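Local atomic coordinates of Alpha/beta hydrolase (Enterobacter asburiae, PDB entry 6KMO), a protein that probably hydrolyses carboxylic ester bonds as a lipase or esterase with an alpha/beta-hydrolase fold. Residues L207-D212 against T269-A274; T217-Q222 against L279-E284. The protein carries 2 engineered substitutions. All coordinates share one frame; numbering follows the deposited sequence.

Interaction 1: residues L207-D212 against T269-A274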
loop_
_atom_site.group_PDB
_atom_site.type_symbol
_atom_site.label_atom_id
_atom_site.label_comp_id
_atom_site.label_asym_id
_atom_site.label_seq_id
_atom_site.Cartn_x
_atom_site.Cartn_y
_atom_site.Cartn_z
ATOM N N LEU A 207 -2.683 10.613 -5.108
ATOM C CA LEU A 207 -3.747 9.698 -4.684
ATOM C C LEU A 207 -4.714 9.549 -5.849
ATOM O O LEU A 207 -5.370 10.517 -6.254
ATOM C CB LEU A 207 -4.464 10.233 -3.448
ATOM C CG LEU A 207 -3.579 10.400 -2.206
ATOM C CD1 LEU A 207 -4.360 11.130 -1.130
ATOM C CD2 LEU A 207 -3.078 9.077 -1.703
ATOM N N TRP A 208 -4.778 8.336 -6.397
ATOM C CA TRP A 208 -5.630 7.967 -7.526
ATOM C C TRP A 208 -5.676 9.097 -8.572
ATOM O O TRP A 208 -6.753 9.643 -8.872
ATOM C CB TRP A 208 -7.020 7.508 -7.082
ATOM C CG TRP A 208 -7.637 8.310 -5.989
ATOM C CD1 TRP A 208 -8.523 9.329 -6.157
ATOM C CD2 TRP A 208 -7.415 8.198 -4.571
ATOM N NE1 TRP A 208 -8.848 9.884 -4.942
ATOM C CE2 TRP A 208 -8.194 9.193 -3.955
ATOM C CE3 TRP A 208 -6.627 7.372 -3.764
ATOM C CZ2 TRP A 208 -8.203 9.383 -2.577
ATOM C CZ3 TRP A 208 -6.645 7.574 -2.385
ATOM C CH2 TRP A 208 -7.429 8.564 -1.819
ATOM N N PRO A 209 -4.534 9.449 -9.154
ATOM C CA PRO A 209 -4.423 10.668 -9.959
ATOM C C PRO A 209 -4.955 10.522 -11.376
ATOM O O PRO A 209 -4.978 9.437 -11.966
ATOM C CB PRO A 209 -2.903 10.889 -10.025
ATOM C CG PRO A 209 -2.339 9.476 -9.996
ATOM C CD PRO A 209 -3.217 8.800 -8.957
ATOM N N VAL A 210 -5.330 11.677 -11.928
ATOM C CA VAL A 210 -5.498 11.872 -13.367
ATOM C C VAL A 210 -4.127 12.171 -13.967
ATOM O O VAL A 210 -3.427 13.072 -13.493
ATOM C CB VAL A 210 -6.448 13.047 -13.642
ATOM C CG1 VAL A 210 -6.458 13.386 -15.136
ATOM C CG2 VAL A 210 -7.851 12.788 -13.117
ATOM N N THR A 211 -3.730 11.436 -15.013
ATOM C CA THR A 211 -2.435 11.699 -15.640
ATOM C C THR A 211 -2.494 11.926 -17.146
ATOM O O THR A 211 -1.462 12.298 -17.720
ATOM C CB THR A 211 -1.396 10.609 -15.326
ATOM O OG1 THR A 211 -1.781 9.434 -16.038
ATOM C CG2 THR A 211 -1.279 10.345 -13.835
ATOM N N ASP A 212 -3.636 11.736 -17.805
ATOM C CA ASP A 212 -3.667 11.876 -19.262
ATOM C C ASP A 212 -5.069 12.232 -19.728
ATOM O O ASP A 212 -6.058 11.649 -19.269
ATOM C CB ASP A 212 -3.232 10.564 -19.927
ATOM C CG ASP A 212 -2.907 10.692 -21.403
ATOM O OD1 ASP A 212 -2.736 11.821 -21.890
ATOM O OD2 ASP A 212 -2.817 9.612 -22.072
ATOM N N THR A 269 8.259 9.874 -5.083
ATOM C CA THR A 269 6.816 9.848 -5.264
ATOM C C THR A 269 6.195 8.554 -4.766
ATOM O O THR A 269 6.765 7.469 -4.928
ATOM C CB THR A 269 6.494 10.037 -6.757
ATOM O OG1 THR A 269 6.883 11.348 -7.175
ATOM C CG2 THR A 269 5.028 9.886 -7.066
ATOM N N LEU A 270 5.009 8.687 -4.174
ATOM C CA LEU A 270 4.102 7.586 -3.881
ATOM C C LEU A 270 2.856 7.807 -4.723
ATOM O O LEU A 270 2.278 8.902 -4.693
ATOM C CB LEU A 270 3.714 7.567 -2.407
ATOM C CG LEU A 270 2.582 6.599 -2.037
ATOM C CD1 LEU A 270 2.974 5.148 -2.273
ATOM C CD2 LEU A 270 2.195 6.779 -0.589
ATOM N N ILE A 271 2.426 6.780 -5.461
ATOM C CA ILE A 271 1.152 6.799 -6.175
ATOM C C ILE A 271 0.279 5.707 -5.586
ATOM O O ILE A 271 0.705 4.554 -5.503
ATOM C CB ILE A 271 1.344 6.558 -7.682
ATOM C CG1 ILE A 271 2.150 7.673 -8.316
ATOM C CG2 ILE A 271 -0.010 6.417 -8.370
ATOM C CD1 ILE A 271 2.668 7.378 -9.720
ATOM N N GLN A 272 -0.936 6.061 -5.168
ATOM C CA GLN A 272 -1.948 5.058 -4.836
ATOM C C GLN A 272 -2.948 4.988 -5.977
ATOM O O GLN A 272 -3.377 6.021 -6.497
ATOM C CB GLN A 272 -2.713 5.393 -3.555
ATOM C CG GLN A 272 -1.845 5.493 -2.311
ATOM C CD GLN A 272 -2.633 5.415 -1.017
ATOM O OE1 GLN A 272 -3.868 5.513 -1.005
ATOM N NE2 GLN A 272 -1.914 5.261 0.095
ATOM N N THR A 273 -3.330 3.775 -6.363
ATOM C CA THR A 273 -4.413 3.601 -7.319
ATOM C C THR A 273 -5.506 2.725 -6.715
ATOM O O THR A 273 -5.279 1.947 -5.786
ATOM C CB THR A 273 -3.919 3.009 -8.640
ATOM O OG1 THR A 273 -3.382 1.718 -8.361
ATOM C CG2 THR A 273 -2.902 3.918 -9.322
ATOM N N ALA A 274 -6.707 2.889 -7.257
ATOM C CA ALA A 274 -7.861 2.076 -6.901
ATOM C C ALA A 274 -8.070 1.013 -7.961
ATOM O O ALA A 274 -8.022 1.304 -9.162
ATOM C CB ALA A 274 -9.106 2.948 -6.816
#

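Interaction 2: residues T217-Q222 against L279-E284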
loop_
_atom_site.group_PDB
_atom_site.type_symbol
_atom_site.label_atom_id
_atom_site.label_comp_id
_atom_site.label_asym_id
_atom_site.label_seq_id
_atom_site.Cartn_x
_atom_site.Cartn_y
_atom_site.Cartn_z
ATOM N N THR A 217 -7.844 3.699 -22.013
ATOM C CA THR A 217 -7.108 2.639 -21.338
ATOM C C THR A 217 -8.049 1.478 -21.009
ATOM O O THR A 217 -9.278 1.608 -21.001
ATOM C CB THR A 217 -6.449 3.165 -20.052
ATOM O OG1 THR A 217 -7.464 3.559 -19.135
ATOM C CG2 THR A 217 -5.535 4.348 -20.360
ATOM N N ALA A 218 -7.455 0.326 -20.692
ATOM C CA ALA A 218 -8.276 -0.826 -20.338
ATOM C C ALA A 218 -9.157 -0.532 -19.131
ATOM O O ALA A 218 -10.331 -0.915 -19.096
ATOM C CB ALA A 218 -7.397 -2.055 -20.101
ATOM N N SER A 219 -8.621 0.160 -18.123
ATOM C CA SER A 219 -9.450 0.459 -16.965
ATOM C C SER A 219 -10.554 1.458 -17.302
ATOM O O SER A 219 -11.652 1.367 -16.748
ATOM C CB SER A 219 -8.601 0.926 -15.780
ATOM O OG SER A 219 -7.791 2.060 -16.099
ATOM N N TYR A 220 -10.302 2.398 -18.212
ATOM C CA TYR A 220 -11.365 3.297 -18.640
ATOM C C TYR A 220 -12.519 2.518 -19.243
ATOM O O TYR A 220 -13.691 2.838 -19.000
ATOM C CB TYR A 220 -10.825 4.301 -19.660
ATOM C CG TYR A 220 -10.728 5.727 -19.163
ATOM C CD1 TYR A 220 -11.859 6.504 -18.974
ATOM C CD2 TYR A 220 -9.494 6.298 -18.888
ATOM C CE1 TYR A 220 -11.768 7.818 -18.517
ATOM C CE2 TYR A 220 -9.388 7.595 -18.430
ATOM C CZ TYR A 220 -10.515 8.350 -18.243
ATOM O OH TYR A 220 -10.393 9.652 -17.811
ATOM N N ASN A 221 -12.206 1.485 -20.009
ATOM C CA ASN A 221 -13.250 0.686 -20.641
ATOM C C ASN A 221 -13.921 -0.246 -19.644
ATOM O O ASN A 221 -15.157 -0.371 -19.633
ATOM C CB ASN A 221 -12.658 -0.071 -21.828
ATOM C CG ASN A 221 -12.178 0.861 -22.934
ATOM O OD1 ASN A 221 -12.711 1.951 -23.109
ATOM N ND2 ASN A 221 -11.171 0.436 -23.673
ATOM N N GLN A 222 -13.143 -0.877 -18.768
ATOM C CA GLN A 222 -13.719 -1.845 -17.848
ATOM C C GLN A 222 -14.638 -1.182 -16.830
ATOM O O GLN A 222 -15.675 -1.747 -16.460
ATOM C CB GLN A 222 -12.613 -2.619 -17.146
ATOM C CG GLN A 222 -13.139 -3.758 -16.296
ATOM C CD GLN A 222 -12.033 -4.689 -15.846
ATOM O OE1 GLN A 222 -10.866 -4.464 -16.145
ATOM N NE2 GLN A 222 -12.401 -5.747 -15.120
ATOM N N LEU A 279 -9.257 5.625 -13.920
ATOM C CA LEU A 279 -7.938 6.244 -13.902
ATOM C C LEU A 279 -6.834 5.301 -13.448
ATOM O O LEU A 279 -5.664 5.683 -13.458
ATOM C CB LEU A 279 -7.954 7.455 -12.968
ATOM C CG LEU A 279 -8.991 8.533 -13.270
ATOM C CD1 LEU A 279 -8.895 9.593 -12.194
ATOM C CD2 LEU A 279 -8.828 9.099 -14.660
ATOM N N ARG A 280 -7.158 4.074 -13.046
ATOM C CA ARG A 280 -6.144 3.196 -12.470
ATOM C C ARG A 280 -4.948 3.024 -13.398
ATOM O O ARG A 280 -3.795 3.197 -12.992
ATOM C CB ARG A 280 -6.769 1.834 -12.197
ATOM C CG ARG A 280 -5.834 0.833 -11.580
ATOM C CD ARG A 280 -6.436 -0.550 -11.693
ATOM N NE ARG A 280 -6.411 -1.035 -13.060
ATOM C CZ ARG A 280 -7.113 -2.076 -13.502
ATOM N NH1 ARG A 280 -7.953 -2.717 -12.712
ATOM N NH2 ARG A 280 -6.958 -2.476 -14.753
ATOM N N ASP A 281 -5.205 2.676 -14.652
ATOM C CA ASP A 281 -4.109 2.290 -15.530
ATOM C C ASP A 281 -3.182 3.465 -15.827
ATOM O O ASP A 281 -1.956 3.296 -15.844
ATOM C CB ASP A 281 -4.650 1.676 -16.811
ATOM C CG ASP A 281 -5.149 0.264 -16.625
ATOM O OD1 ASP A 281 -4.978 -0.333 -15.534
ATOM O OD2 ASP A 281 -5.692 -0.255 -17.624
ATOM N N GLU A 282 -3.733 4.671 -16.030
ATOM C CA GLU A 282 -2.869 5.814 -16.313
ATOM C C GLU A 282 -2.045 6.204 -15.094
ATOM O O GLU A 282 -0.933 6.735 -15.235
ATOM C CB GLU A 282 -3.687 6.991 -16.841
ATOM C CG GLU A 282 -4.529 7.739 -15.817
ATOM C CD GLU A 282 -5.590 8.572 -16.476
ATOM O OE1 GLU A 282 -6.403 7.976 -17.215
ATOM O OE2 GLU A 282 -5.621 9.812 -16.259
ATOM N N GLY A 283 -2.563 5.969 -13.892
ATOM C CA GLY A 283 -1.780 6.240 -12.701
ATOM C C GLY A 283 -0.625 5.271 -12.559
ATOM O O GLY A 283 0.513 5.669 -12.292
ATOM N N GLU A 284 -0.897 3.973 -12.751
ATOM C CA GLU A 284 0.170 2.970 -12.692
ATOM C C GLU A 284 1.180 3.165 -13.818
ATOM O O GLU A 284 2.392 3.045 -13.594
ATOM C CB GLU A 284 -0.446 1.573 -12.692
ATOM C CG GLU A 284 -1.329 1.369 -11.466
ATOM C CD GLU A 284 -1.939 -0.001 -11.301
ATOM O OE1 GLU A 284 -1.626 -0.942 -12.070
ATOM O OE2 GLU A 284 -2.743 -0.143 -10.347
HETATM O O HOH W 1 -6.577 5.199 -16.987
HETATM O O HOH W 2 -4.493 0.116 -20.316
HETATM O O HOH W 3 -7.984 10.867 -17.513
HETATM O O HOH W 4 -8.875 -4.885 -14.283
#

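Interaction 1: residues L207-D212 against T269-A274
Trp208 N donates to Gln272 O at 2.7 Å, short but bent, with 140° at the hydrogen. The bond sits where strand 203-207 ends beside its parallel neighbour 269-274 in the central sheet of the alpha/beta hydrolase fold. Leu207 and Gln272 form the bridge between the two strands, and their side chains run side by side on the same face, CD2 of Leu207 lying 3.8 Å from Gln272 CG. Just past this bridge the backbone of Trp208 takes up left-handed helical angles and the chain leaves the sheet. The indole nevertheless runs alongside the Gln272 side chain, because CG of Trp208 is tucked between the backbone N and the carbonyl carbon (chi1 42°). Its CZ3 meets Gln272 OE1 edge-on, in the ring plane, at 3.7 Å, while Leu207 CB lies over one face of the ring. Ile271 projects from the other side of the strand: its CG2 comes within 4.0 Å of Pro209 CD, the two side chains crossing at about a right angle. Outer partners fix the polar ends: Tyr309 OH is hydrogen-bonded to Gln272 OE1, Ala324 O accepts from Gln272 NE2, and Asp308 OD1 accepts from Trp208 NE1. With Trp208 also touching Ser180 of a probable nucleophile elbow, this buried contact combines one backbone bond with close packing around a hydrogen-bonded amide, which should leave the indole little freedom beside the likely active site.

Interaction 2: residues T217-Q222 against L279-E284
The guanidinium of Arg280 carries Ser219 CB over one face, 3.9 Å from NH2, and holds Asp281 OD1 in plane at its edge. The Tyr220 ring meets Glu282 OE1 at its edge, 3.2 Å from CE2, with Thr217 OG1 and a water also in plane, while Leu279 CD2 comes in obliquely to within 4.0 Å of CZ. These groups join two helices of the alpha/beta hydrolase fold: the short helix 218-222 and the start of helix 280-292, whose residues 280-284 run nearly antiparallel to it (164° between axes). Thr217 is the N-cap of the first, its OG1 accepting from Tyr220 N. Between the helices runs a reciprocal pair of bonds: Ser219 N donates to Asp281 OD2 from well above the carboxylate plane (3.0 Å), and Asp281 N donates to Ser219 OG, also at 3.0 Å. Ser219 OG, set between its own backbone N and carbonyl carbon (chi1 56°), donates in turn to Val278 O. Arg280 NE and NH2 form a side-on salt bridge to Asp281 OD1, both from one face of the carboxylate, and Asn24 of the second subunit donates to the same oxygen, which would favour a charged Asp281. Glu282 OE2 accepts from the backbone N of Thr211 and Asp212. Waters complete the seam: one links Gln222 OE1 to Arg280 NH1, and another accepts from Thr217 OG1 and Glu282 N while donating to Glu282 OE1, 2.8 Å away.

In the fold
Interaction 1 lies in the core, its centre about 7 Å from the centre of the chain, and joins the end of strand 203-207 and the loop after it to the parallel strand 269-274. Interaction 2, its centre about 16 Å from the chain centre, is mostly buried, with Ala218 exposed. Each strand leads to a partner there: 203-207 through a loop to helix 218-222, and strand 269-274 to helix 280-292. The contacts touch: Thr273 OG1 is probably hydrogen-bonded to Glu284 OE2 at 2.8 Å, and Val210 CG2 packs on Leu279 CD1 at 3.5 Å. Inside, one backbone bond accompanies packing around an amide; farther out come carboxylates, a guanidinium and waters, with polar partners from the second subunit, which at interaction 1 packs on Leu270.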